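PDB 3JXE: tryptophan--tRNA ligase from Pyrococcus horikoshii, which charges tRNA(Trp) with L-tryptophan at the cost of ATP, releasing AMP and diphosphate, as a class I aminoacyl-tRNA synthetase. Local coordinates for residues F49-F54 with F311-K316; D271-V276 with K342-L347; K275-T280 with E334-L339. All blocks are in the same frame, centred on the assembly; numbering follows the deposited sequence.

Contact 1: F49-F54 with F311-K316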
loop_
_atom_site.group_PDB
_atom_site.type_symbol
_atom_site.label_atom_id
_atom_site.label_comp_id
_atom_site.label_asym_id
_atom_site.label_seq_id
_atom_site.Cartn_x
_atom_site.Cartn_y
_atom_site.Cartn_z
ATOM N N PHE B 49 21.068 -3.747 29.470
ATOM C CA PHE B 49 21.185 -4.406 28.165
ATOM C C PHE B 49 22.258 -3.805 27.254
ATOM O O PHE B 49 22.716 -4.462 26.317
ATOM C CB PHE B 49 19.829 -4.449 27.447
ATOM C CG PHE B 49 19.019 -3.188 27.589
ATOM C CD1 PHE B 49 19.338 -2.050 26.854
ATOM C CD2 PHE B 49 17.929 -3.145 28.453
ATOM C CE1 PHE B 49 18.589 -0.884 26.986
ATOM C CE2 PHE B 49 17.171 -1.983 28.592
ATOM C CZ PHE B 49 17.502 -0.851 27.855
ATOM N N PHE B 50 22.655 -2.563 27.524
ATOM C CA PHE B 50 23.730 -1.935 26.759
ATOM C C PHE B 50 25.114 -2.327 27.270
ATOM O O PHE B 50 25.941 -2.822 26.502
ATOM C CB PHE B 50 23.580 -0.408 26.708
ATOM C CG PHE B 50 22.603 0.078 25.668
ATOM C CD1 PHE B 50 22.522 -0.537 24.418
ATOM C CD2 PHE B 50 21.782 1.172 25.930
ATOM C CE1 PHE B 50 21.621 -0.086 23.457
ATOM C CE2 PHE B 50 20.881 1.635 24.974
ATOM C CZ PHE B 50 20.801 1.004 23.736
ATOM N N ARG B 51 25.358 -2.121 28.563
ATOM C CA ARG B 51 26.675 -2.395 29.151
ATOM C C ARG B 51 27.015 -3.882 29.240
ATOM O O ARG B 51 28.191 -4.249 29.227
ATOM C CB ARG B 51 26.846 -1.711 30.518
ATOM C CG ARG B 51 25.730 -1.950 31.526
ATOM C CD ARG B 51 26.218 -1.681 32.947
ATOM N NE ARG B 51 25.221 -0.986 33.763
ATOM C CZ ARG B 51 24.261 -1.581 34.469
ATOM N NH1 ARG B 51 24.138 -2.903 34.467
ATOM N NH2 ARG B 51 23.412 -0.847 35.175
ATOM N N ARG B 52 25.994 -4.732 29.319
ATOM C CA ARG B 52 26.212 -6.179 29.348
ATOM C C ARG B 52 26.155 -6.800 27.948
ATOM O O ARG B 52 26.110 -8.025 27.802
ATOM C CB ARG B 52 25.242 -6.866 30.314
ATOM C CG ARG B 52 25.487 -6.514 31.773
ATOM C CD ARG B 52 24.601 -7.319 32.697
ATOM N NE ARG B 52 24.460 -6.679 34.003
ATOM C CZ ARG B 52 23.559 -7.022 34.920
ATOM N NH1 ARG B 52 22.700 -8.007 34.689
ATOM N NH2 ARG B 52 23.513 -6.374 36.076
ATOM N N LYS B 53 26.164 -5.934 26.935
ATOM C CA LYS B 53 26.281 -6.314 25.519
ATOM C C LYS B 53 25.200 -7.277 25.012
ATOM O O LYS B 53 25.485 -8.207 24.251
ATOM C CB LYS B 53 27.695 -6.836 25.207
ATOM C CG LYS B 53 28.767 -5.758 25.253
ATOM C CD LYS B 53 30.164 -6.352 25.221
ATOM C CE LYS B 53 31.218 -5.261 25.352
ATOM N NZ LYS B 53 32.594 -5.824 25.438
ATOM N N PHE B 54 23.962 -7.044 25.441
ATOM C CA PHE B 54 22.809 -7.738 24.873
ATOM C C PHE B 54 22.559 -7.179 23.479
ATOM O O PHE B 54 22.208 -7.916 22.553
ATOM C CB PHE B 54 21.574 -7.573 25.762
ATOM C CG PHE B 54 20.344 -8.250 25.226
ATOM C CD1 PHE B 54 19.245 -7.501 24.826
ATOM C CD2 PHE B 54 20.288 -9.636 25.115
ATOM C CE1 PHE B 54 18.103 -8.123 24.328
ATOM C CE2 PHE B 54 19.152 -10.268 24.618
ATOM C CZ PHE B 54 18.057 -9.509 24.225
ATOM N N PHE B 311 16.653 -8.445 34.034
ATOM C CA PHE B 311 16.054 -8.411 35.377
ATOM C C PHE B 311 16.912 -7.876 36.531
ATOM O O PHE B 311 16.450 -7.017 37.288
ATOM C CB PHE B 311 15.428 -9.764 35.726
ATOM C CG PHE B 311 14.258 -10.120 34.856
ATOM C CD1 PHE B 311 13.042 -9.455 34.997
ATOM C CD2 PHE B 311 14.373 -11.108 33.886
ATOM C CE1 PHE B 311 11.957 -9.773 34.188
ATOM C CE2 PHE B 311 13.293 -11.436 33.072
ATOM C CZ PHE B 311 12.084 -10.767 33.224
ATOM N N GLU B 312 18.137 -8.376 36.677
ATOM C CA GLU B 312 19.011 -7.904 37.756
ATOM C C GLU B 312 19.826 -6.678 37.343
ATOM O O GLU B 312 20.773 -6.781 36.560
ATOM C CB GLU B 312 19.913 -9.027 38.287
ATOM C CG GLU B 312 20.744 -8.638 39.518
ATOM C CD GLU B 312 19.909 -8.026 40.641
ATOM O OE1 GLU B 312 19.022 -8.718 41.185
ATOM O OE2 GLU B 312 20.146 -6.850 40.986
ATOM N N GLU B 313 19.451 -5.522 37.889
ATOM C CA GLU B 313 20.055 -4.242 37.521
ATOM C C GLU B 313 21.421 -4.021 38.185
ATOM O O GLU B 313 22.180 -3.138 37.776
ATOM C CB GLU B 313 19.100 -3.094 37.867
ATOM C CG GLU B 313 18.776 -2.147 36.710
ATOM C CD GLU B 313 19.941 -1.253 36.312
ATOM O OE1 GLU B 313 20.818 -1.711 35.549
ATOM O OE2 GLU B 313 19.966 -0.082 36.747
ATOM N N ASP B 314 21.723 -4.824 39.203
ATOM C CA ASP B 314 22.986 -4.732 39.935
ATOM C C ASP B 314 24.013 -5.709 39.359
ATOM O O ASP B 314 23.788 -6.921 39.353
ATOM C CB ASP B 314 22.748 -5.006 41.426
ATOM C CG ASP B 314 23.918 -4.590 42.299
ATOM O OD1 ASP B 314 24.992 -5.225 42.222
ATOM O OD2 ASP B 314 23.753 -3.631 43.084
ATOM N N ASP B 315 25.135 -5.171 38.881
ATOM C CA ASP B 315 26.206 -5.970 38.275
ATOM C C ASP B 315 26.918 -6.863 39.288
ATOM O O ASP B 315 27.250 -8.013 38.989
ATOM C CB ASP B 315 27.233 -5.064 37.580
ATOM C CG ASP B 315 26.690 -4.411 36.316
ATOM O OD1 ASP B 315 25.454 -4.282 36.184
ATOM O OD2 ASP B 315 27.505 -4.016 35.454
ATOM N N LYS B 316 27.147 -6.319 40.482
ATOM C CA LYS B 316 27.869 -7.017 41.548
ATOM C C LYS B 316 27.046 -8.166 42.131
ATOM O O LYS B 316 27.587 -9.232 42.441
ATOM C CB LYS B 316 28.281 -6.035 42.654
ATOM C CG LYS B 316 28.995 -4.774 42.149
ATOM C CD LYS B 316 29.508 -3.899 43.288
ATOM C CE LYS B 316 30.884 -4.352 43.770
ATOM N NZ LYS B 316 31.452 -3.428 44.791
#
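Arg52 and Asp315 mark the nearest backbone approach of 49-54 and 311-316, yet their CA atoms are 8.9 Å apart, a gap that suits the long arms of arginine. Helix 48-51 ends in a Schellman motif with Lys53, at positive phi, as its C-prime residue. Across the gap, the chain leaves helical geometry at Glu312 and enters helix 315-326 through its N-cap, Asp314, whose OD1 accepts a bond from the backbone N of Lys317.

Arg52 reaches over with an extended chain. Its NH2 meets Asp315 OD1 at 2.9 Å along a nearly straight N-H (167°), in the guanidinium plane but from above the carboxylate plane. The same guanidinium straddles the carbonyl of Glu312, with weak bonds from NH1 (3.0 Å) and NH2 (2.8 Å) to Glu312 O; NH1 also bonds to Glu308 O. Arg51, its CG set between backbone N and carbonyl carbon (chi1 51°), forks between two acids: NH1 forms a salt bridge to Asp315 OD1 at 2.6 Å, while NH2 meets Glu313 OE1 at 2.8 Å on the syn side, the guanidinium and carboxylate planes only 16° apart. Arg51 NE forms a salt bridge with Glu45. With an alanine in place of Arg51, Glu313 would probably lose its mate across this gap, and Asp315 would be left with Arg52 as its one basic partner here.

Because OD1 of Asp315 is shared by both arginines, the four charges form one network. Basic groups at a helix C-terminus and an acid in the first turn of another would probably also suit the helix dipoles, so the charges probably help tie these two helix ends together near the surface.

Contact 2: D271-V276 with K342-L347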
loop_
_atom_site.group_PDB
_atom_site.type_symbol
_atom_site.label_atom_id
_atom_site.label_comp_id
_atom_site.label_asym_id
_atom_site.label_seq_id
_atom_site.Cartn_x
_atom_site.Cartn_y
_atom_site.Cartn_z
ATOM N N ASP B 271 0.904 -17.229 36.981
ATOM C CA ASP B 271 1.319 -17.706 35.658
ATOM C C ASP B 271 2.836 -17.820 35.562
ATOM O O ASP B 271 3.353 -18.798 35.025
ATOM C CB ASP B 271 0.791 -16.792 34.548
ATOM C CG ASP B 271 -0.674 -17.035 34.234
ATOM O OD1 ASP B 271 -1.141 -18.187 34.374
ATOM O OD2 ASP B 271 -1.359 -16.069 33.835
ATOM N N VAL B 272 3.539 -16.820 36.093
ATOM C CA VAL B 272 5.001 -16.838 36.158
ATOM C C VAL B 272 5.472 -18.019 37.003
ATOM O O VAL B 272 6.335 -18.790 36.572
ATOM C CB VAL B 272 5.570 -15.516 36.735
ATOM C CG1 VAL B 272 7.082 -15.599 36.897
ATOM C CG2 VAL B 272 5.200 -14.342 35.847
ATOM N N GLU B 273 4.885 -18.158 38.191
ATOM C CA GLU B 273 5.216 -19.239 39.123
ATOM C C GLU B 273 5.067 -20.617 38.480
ATOM O O GLU B 273 6.023 -21.391 38.451
ATOM C CB GLU B 273 4.373 -19.136 40.400
ATOM C CG GLU B 273 4.860 -18.066 41.378
ATOM C CD GLU B 273 3.819 -17.665 42.417
ATOM O OE1 GLU B 273 3.939 -16.551 42.971
ATOM O OE2 GLU B 273 2.886 -18.452 42.687
ATOM N N LYS B 274 3.881 -20.902 37.944
ATOM C CA LYS B 274 3.601 -22.183 37.290
ATOM C C LYS B 274 4.556 -22.489 36.135
ATOM O O LYS B 274 5.015 -23.619 36.000
ATOM C CB LYS B 274 2.149 -22.241 36.804
ATOM C CG LYS B 274 1.123 -22.487 37.905
ATOM C CD LYS B 274 -0.302 -22.516 37.361
ATOM C CE LYS B 274 -0.842 -21.113 37.116
ATOM N NZ LYS B 274 -2.270 -21.121 36.703
ATOM N N LYS B 275 4.855 -21.482 35.315
ATOM C CA LYS B 275 5.737 -21.658 34.155
ATOM C C LYS B 275 7.178 -21.996 34.538
ATOM O O LYS B 275 7.822 -22.817 33.882
ATOM C CB LYS B 275 5.701 -20.426 33.247
ATOM C CG LYS B 275 4.487 -20.372 32.338
ATOM C CD LYS B 275 4.439 -19.082 31.538
ATOM C CE LYS B 275 3.112 -18.951 30.809
ATOM N NZ LYS B 275 3.033 -17.717 29.983
ATOM N N VAL B 276 7.672 -21.365 35.601
ATOM C CA VAL B 276 9.040 -21.591 36.067
ATOM C C VAL B 276 9.149 -22.864 36.921
ATOM O O VAL B 276 9.979 -23.727 36.630
ATOM C CB VAL B 276 9.605 -20.358 36.819
ATOM C CG1 VAL B 276 11.022 -20.621 37.313
ATOM C CG2 VAL B 276 9.586 -19.129 35.920
ATOM N N LYS B 342 11.767 -11.382 40.649
ATOM C CA LYS B 342 12.192 -10.276 39.788
ATOM C C LYS B 342 11.298 -10.109 38.557
ATOM O O LYS B 342 11.038 -8.984 38.123
ATOM C CB LYS B 342 13.659 -10.431 39.379
ATOM C CG LYS B 342 14.625 -10.462 40.559
ATOM C CD LYS B 342 15.867 -9.617 40.309
ATOM C CE LYS B 342 15.590 -8.123 40.493
ATOM N NZ LYS B 342 15.122 -7.795 41.876
ATOM N N ILE B 343 10.830 -11.227 38.002
ATOM C CA ILE B 343 9.852 -11.200 36.914
ATOM C C ILE B 343 8.525 -10.620 37.411
ATOM O O ILE B 343 7.885 -9.833 36.710
ATOM C CB ILE B 343 9.624 -12.604 36.288
ATOM C CG1 ILE B 343 10.927 -13.156 35.701
ATOM C CG2 ILE B 343 8.543 -12.545 35.211
ATOM C CD1 ILE B 343 10.829 -14.582 35.177
ATOM N N GLN B 344 8.128 -11.004 38.624
ATOM C CA GLN B 344 6.878 -10.536 39.224
ATOM C C GLN B 344 6.917 -9.053 39.582
ATOM O O GLN B 344 5.912 -8.358 39.434
ATOM C CB GLN B 344 6.514 -11.374 40.449
ATOM C CG GLN B 344 5.902 -12.726 40.108
ATOM C CD GLN B 344 5.739 -13.627 41.318
ATOM O OE1 GLN B 344 6.448 -13.489 42.314
ATOM N NE2 GLN B 344 4.805 -14.566 41.231
ATOM N N GLU B 345 8.073 -8.581 40.051
ATOM C CA GLU B 345 8.267 -7.160 40.354
ATOM C C GLU B 345 8.062 -6.306 39.108
ATOM O O GLU B 345 7.333 -5.312 39.144
ATOM C CB GLU B 345 9.663 -6.905 40.932
ATOM C CG GLU B 345 9.788 -7.141 42.432
ATOM C CD GLU B 345 11.238 -7.229 42.893
ATOM O OE1 GLU B 345 12.080 -6.444 42.395
ATOM O OE2 GLU B 345 11.536 -8.084 43.757
ATOM N N PHE B 346 8.707 -6.711 38.013
ATOM C CA PHE B 346 8.599 -6.015 36.734
ATOM C C PHE B 346 7.173 -6.030 36.186
ATOM O O PHE B 346 6.655 -4.990 35.773
ATOM C CB PHE B 346 9.570 -6.607 35.705
ATOM C CG PHE B 346 9.288 -6.175 34.292
ATOM C CD1 PHE B 346 8.638 -7.029 33.407
ATOM C CD2 PHE B 346 9.656 -4.907 33.853
ATOM C CE1 PHE B 346 8.364 -6.630 32.101
ATOM C CE2 PHE B 346 9.388 -4.500 32.550
ATOM C CZ PHE B 346 8.741 -5.363 31.673
ATOM N N LEU B 347 6.551 -7.208 36.181
ATOM C CA LEU B 347 5.210 -7.377 35.625
ATOM C C LEU B 347 4.131 -6.678 36.443
ATOM O O LEU B 347 3.164 -6.165 35.879
ATOM C CB LEU B 347 4.871 -8.858 35.433
ATOM C CG LEU B 347 5.570 -9.608 34.293
ATOM C CD1 LEU B 347 5.050 -11.028 34.201
ATOM C CD2 LEU B 347 5.397 -8.899 32.958
#
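Val272 has the most surface buried here, its two methyls pressed against helix 332-367. With CG1 anti to the backbone N (chi1 175°), the branches divide the work: CG1 lies 3.8 Å from Ile343 CG2, and CG2 lies 3.7 Å from Leu347 CD1 while also touching Ile343 CG2. A beta-branched residue fits well, since both methyls branch from CB, close to the backbone, and reach two neighbours one helical turn apart. Ile343 answers with its own branch methyl; elsewhere its side chain touches Trp306 and Phe311 of helix 301-311, so it joins three helices in one apolar core. Its side chain is about 14 Å from the bound tryptophanyl-5'AMP, too far to touch it.

The two helices run roughly antiparallel, their local axes 10.4 Å apart at an angle of 152°. Helix 269-277 follows the KMSKS motif of the class I synthetase in sequence and here lies along the long helix 332-367, with Ile340 of that helix also touching Val272.

Gln344 is level with Val272, their CA atoms 7.3 Å apart, but its extended chain passes alongside the valine to the more open flank. There NE2 donates to Glu273 OE1 at 2.8 Å with an N-H...O angle of 160°. The oxygen lies in the amide plane of Gln344, while the approach to Glu273 is on the anti side of the carboxylate and tilted out of the carboxylate plane. The same NE2 also bonds to Pro269 O, and a primary amide, with two hydrogens on one nitrogen, can serve both acceptors on helix 269-277.

Contact 3: K275-T280 with E334-L339; sequences KVWKFT and ECKRYL
Lys336 NZ donates to Phe279 O at 3.3 Å and, weakly, to Trp277 O at 3.5 Å, so that one ammonium group serves two backbone carbonyls. The approach to Phe279 O is moderately straight, with a C=O...N angle of 151°, and the donor is tilted out of the carbonyl plane. A bend at chi3 (84°) turns the far end of the otherwise extended lysine toward these oxygens.

The site continues the pairing of helix 269-277 with helix 332-367 that follows the KMSKS motif of the class I synthetase. Carbonyls in the C-terminal part of helix 269-277 and just beyond it would be expected to carry partial negative charge, which a lysine, with several hydrogens to give and a positive charge, suits. Its bond to Phe279 O also links the chain beyond the helix to helix 332-367.

The methylenes of Lys336 also take part in the packing. Val276 CG1 lies alongside the chain, 3.9 Å from Lys336 CE, and Trp277 comes in from the other helix with its six-membered ring: CZ3 is 3.7 Å from Lys336 CB, and CH2 is 3.7 Å from Arg337 CB. The indole also touches Ile340. Farther out, Arg337 NH1 lies 3.9 Å from Trp277 CH2, the ring and guanidinium planes 41° apart in an oblique meeting. The edge of the guanidinium faces Glu334, where NH2 forms a salt bridge with OE1 at 3.2 Å.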
loop_
_atom_site.group_PDB
_atom_site.type_symbol
_atom_site.label_atom_id
_atom_site.label_comp_id
_atom_site.label_asym_id
_atom_site.label_seq_id
_atom_site.Cartn_x
_atom_site.Cartn_y
_atom_site.Cartn_z
ATOM N N LYS B 275 4.855 -21.482 35.315
ATOM C CA LYS B 275 5.737 -21.658 34.155
ATOM C C LYS B 275 7.178 -21.996 34.538
ATOM O O LYS B 275 7.822 -22.817 33.882
ATOM C CB LYS B 275 5.701 -20.426 33.247
ATOM C CG LYS B 275 4.487 -20.372 32.338
ATOM C CD LYS B 275 4.439 -19.082 31.538
ATOM C CE LYS B 275 3.112 -18.951 30.809
ATOM N NZ LYS B 275 3.033 -17.717 29.983
ATOM N N VAL B 276 7.672 -21.365 35.601
ATOM C CA VAL B 276 9.040 -21.591 36.067
ATOM C C VAL B 276 9.149 -22.864 36.921
ATOM O O VAL B 276 9.979 -23.727 36.630
ATOM C CB VAL B 276 9.605 -20.358 36.819
ATOM C CG1 VAL B 276 11.022 -20.621 37.313
ATOM C CG2 VAL B 276 9.586 -19.129 35.920
ATOM N N TRP B 277 8.306 -22.975 37.952
ATOM C CA TRP B 277 8.291 -24.136 38.854
ATOM C C TRP B 277 8.136 -25.480 38.123
ATOM O O TRP B 277 8.786 -26.468 38.478
ATOM C CB TRP B 277 7.138 -24.041 39.864
ATOM C CG TRP B 277 7.169 -22.971 40.942
ATOM C CD1 TRP B 277 6.083 -22.312 41.455
ATOM C CD2 TRP B 277 8.307 -22.473 41.662
ATOM N NE1 TRP B 277 6.472 -21.431 42.432
ATOM C CE2 TRP B 277 7.830 -21.506 42.581
ATOM C CE3 TRP B 277 9.682 -22.736 41.614
ATOM C CZ2 TRP B 277 8.678 -20.806 43.444
ATOM C CZ3 TRP B 277 10.526 -22.041 42.476
ATOM C CH2 TRP B 277 10.018 -21.087 43.378
ATOM N N LYS B 278 7.266 -25.494 37.111
ATOM C CA LYS B 278 6.746 -26.720 36.486
ATOM C C LYS B 278 7.774 -27.598 35.777
ATOM O O LYS B 278 7.629 -28.821 35.751
ATOM C CB LYS B 278 5.628 -26.365 35.502
ATOM C CG LYS B 278 4.607 -27.467 35.251
ATOM C CD LYS B 278 3.494 -26.994 34.315
ATOM C CE LYS B 278 2.524 -26.038 35.015
ATOM N NZ LYS B 278 1.600 -25.372 34.051
ATOM N N PHE B 279 8.796 -26.983 35.189
ATOM C CA PHE B 279 9.748 -27.735 34.372
ATOM C C PHE B 279 11.143 -27.863 34.975
ATOM O O PHE B 279 11.625 -26.955 35.656
ATOM C CB PHE B 279 9.804 -27.176 32.947
ATOM C CG PHE B 279 8.673 -27.646 32.074
ATOM C CD1 PHE B 279 7.456 -26.962 32.057
ATOM C CD2 PHE B 279 8.816 -28.783 31.280
ATOM C CE1 PHE B 279 6.400 -27.399 31.255
ATOM C CE2 PHE B 279 7.768 -29.230 30.473
ATOM C CZ PHE B 279 6.557 -28.536 30.460
ATOM N N THR B 280 11.770 -29.009 34.705
ATOM C CA THR B 280 13.079 -29.384 35.258
ATOM C C THR B 280 14.210 -28.409 34.896
ATOM O O THR B 280 15.107 -28.163 35.712
ATOM C CB THR B 280 13.483 -30.821 34.825
ATOM O OG1 THR B 280 13.436 -30.923 33.394
ATOM C CG2 THR B 280 12.538 -31.858 35.424
ATOM N N GLU B 334 16.203 -22.046 45.116
ATOM C CA GLU B 334 16.428 -20.666 45.543
ATOM C C GLU B 334 16.573 -19.746 44.332
ATOM O O GLU B 334 16.047 -18.630 44.328
ATOM C CB GLU B 334 17.670 -20.556 46.439
ATOM C CG GLU B 334 17.577 -21.273 47.796
ATOM C CD GLU B 334 16.658 -20.579 48.806
ATOM O OE1 GLU B 334 16.331 -21.216 49.830
ATOM O OE2 GLU B 334 16.263 -19.412 48.586
ATOM N N CYS B 335 17.279 -20.231 43.309
ATOM C CA CYS B 335 17.535 -19.470 42.083
ATOM C C CYS B 335 16.258 -19.207 41.290
ATOM O O CYS B 335 16.056 -18.102 40.780
ATOM C CB CYS B 335 18.552 -20.197 41.203
ATOM S SG CYS B 335 20.134 -20.521 42.009
ATOM N N LYS B 336 15.407 -20.225 41.191
ATOM C CA LYS B 336 14.122 -20.109 40.505
ATOM C C LYS B 336 13.186 -19.157 41.248
ATOM O O LYS B 336 12.472 -18.372 40.626
ATOM C CB LYS B 336 13.475 -21.486 40.332
ATOM C CG LYS B 336 14.237 -22.407 39.381
ATOM C CD LYS B 336 13.739 -23.843 39.438
ATOM C CE LYS B 336 12.526 -24.052 38.551
ATOM N NZ LYS B 336 12.092 -25.475 38.523
ATOM N N ARG B 337 13.210 -19.227 42.578
ATOM C CA ARG B 337 12.437 -18.328 43.436
ATOM C C ARG B 337 12.935 -16.888 43.311
ATOM O O ARG B 337 12.144 -15.941 43.346
ATOM C CB ARG B 337 12.505 -18.807 44.891
ATOM C CG ARG B 337 11.694 -17.992 45.900
ATOM C CD ARG B 337 11.304 -18.817 47.132
ATOM N NE ARG B 337 12.416 -19.586 47.699
ATOM C CZ ARG B 337 12.594 -20.896 47.529
ATOM N NH1 ARG B 337 11.739 -21.607 46.802
ATOM N NH2 ARG B 337 13.634 -21.500 48.087
ATOM N N TYR B 338 14.249 -16.739 43.158
ATOM C CA TYR B 338 14.876 -15.436 42.961
ATOM C C TYR B 338 14.529 -14.842 41.594
ATOM O O TYR B 338 14.316 -13.635 41.478
ATOM C CB TYR B 338 16.392 -15.548 43.154
ATOM C CG TYR B 338 17.194 -14.362 42.663
ATOM C CD1 TYR B 338 17.044 -13.098 43.238
ATOM C CD2 TYR B 338 18.118 -14.513 41.629
ATOM C CE1 TYR B 338 17.787 -12.012 42.785
ATOM C CE2 TYR B 338 18.864 -13.437 41.173
ATOM C CZ TYR B 338 18.695 -12.193 41.752
ATOM O OH TYR B 338 19.440 -11.133 41.295
ATOM N N LEU B 339 14.467 -15.694 40.573
ATOM C CA LEU B 339 14.078 -15.272 39.227
ATOM C C LEU B 339 12.614 -14.841 39.178
ATOM O O LEU B 339 12.299 -13.771 38.657
ATOM C CB LEU B 339 14.345 -16.387 38.206
ATOM C CG LEU B 339 13.871 -16.205 36.756
ATOM C CD1 LEU B 339 14.600 -15.065 36.059
ATOM C CD2 LEU B 339 14.038 -17.495 35.975
#

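Contacts 2 and 3 are successive parts of one helix pair: both join helix 269-277 to helix 332-367, their centres 9 Å apart, and they share Lys275 and Val276. Contact 1 lies about 19 Å from contact 2 and 21 Å from contact 3, between centres, and ties helix 48-51 to the start of helix 315-326. Along the chain, 49-54 comes first, then the 271-280 region, then 311-316, and last 334-347, so contact 1 interleaves with the others. Phe311 packs on Ile343, and Glu312 probably bonds to Tyr338, so the contacts meet through helix 332-367. Together they join N-terminal elements to the helices following the KMSKS motif.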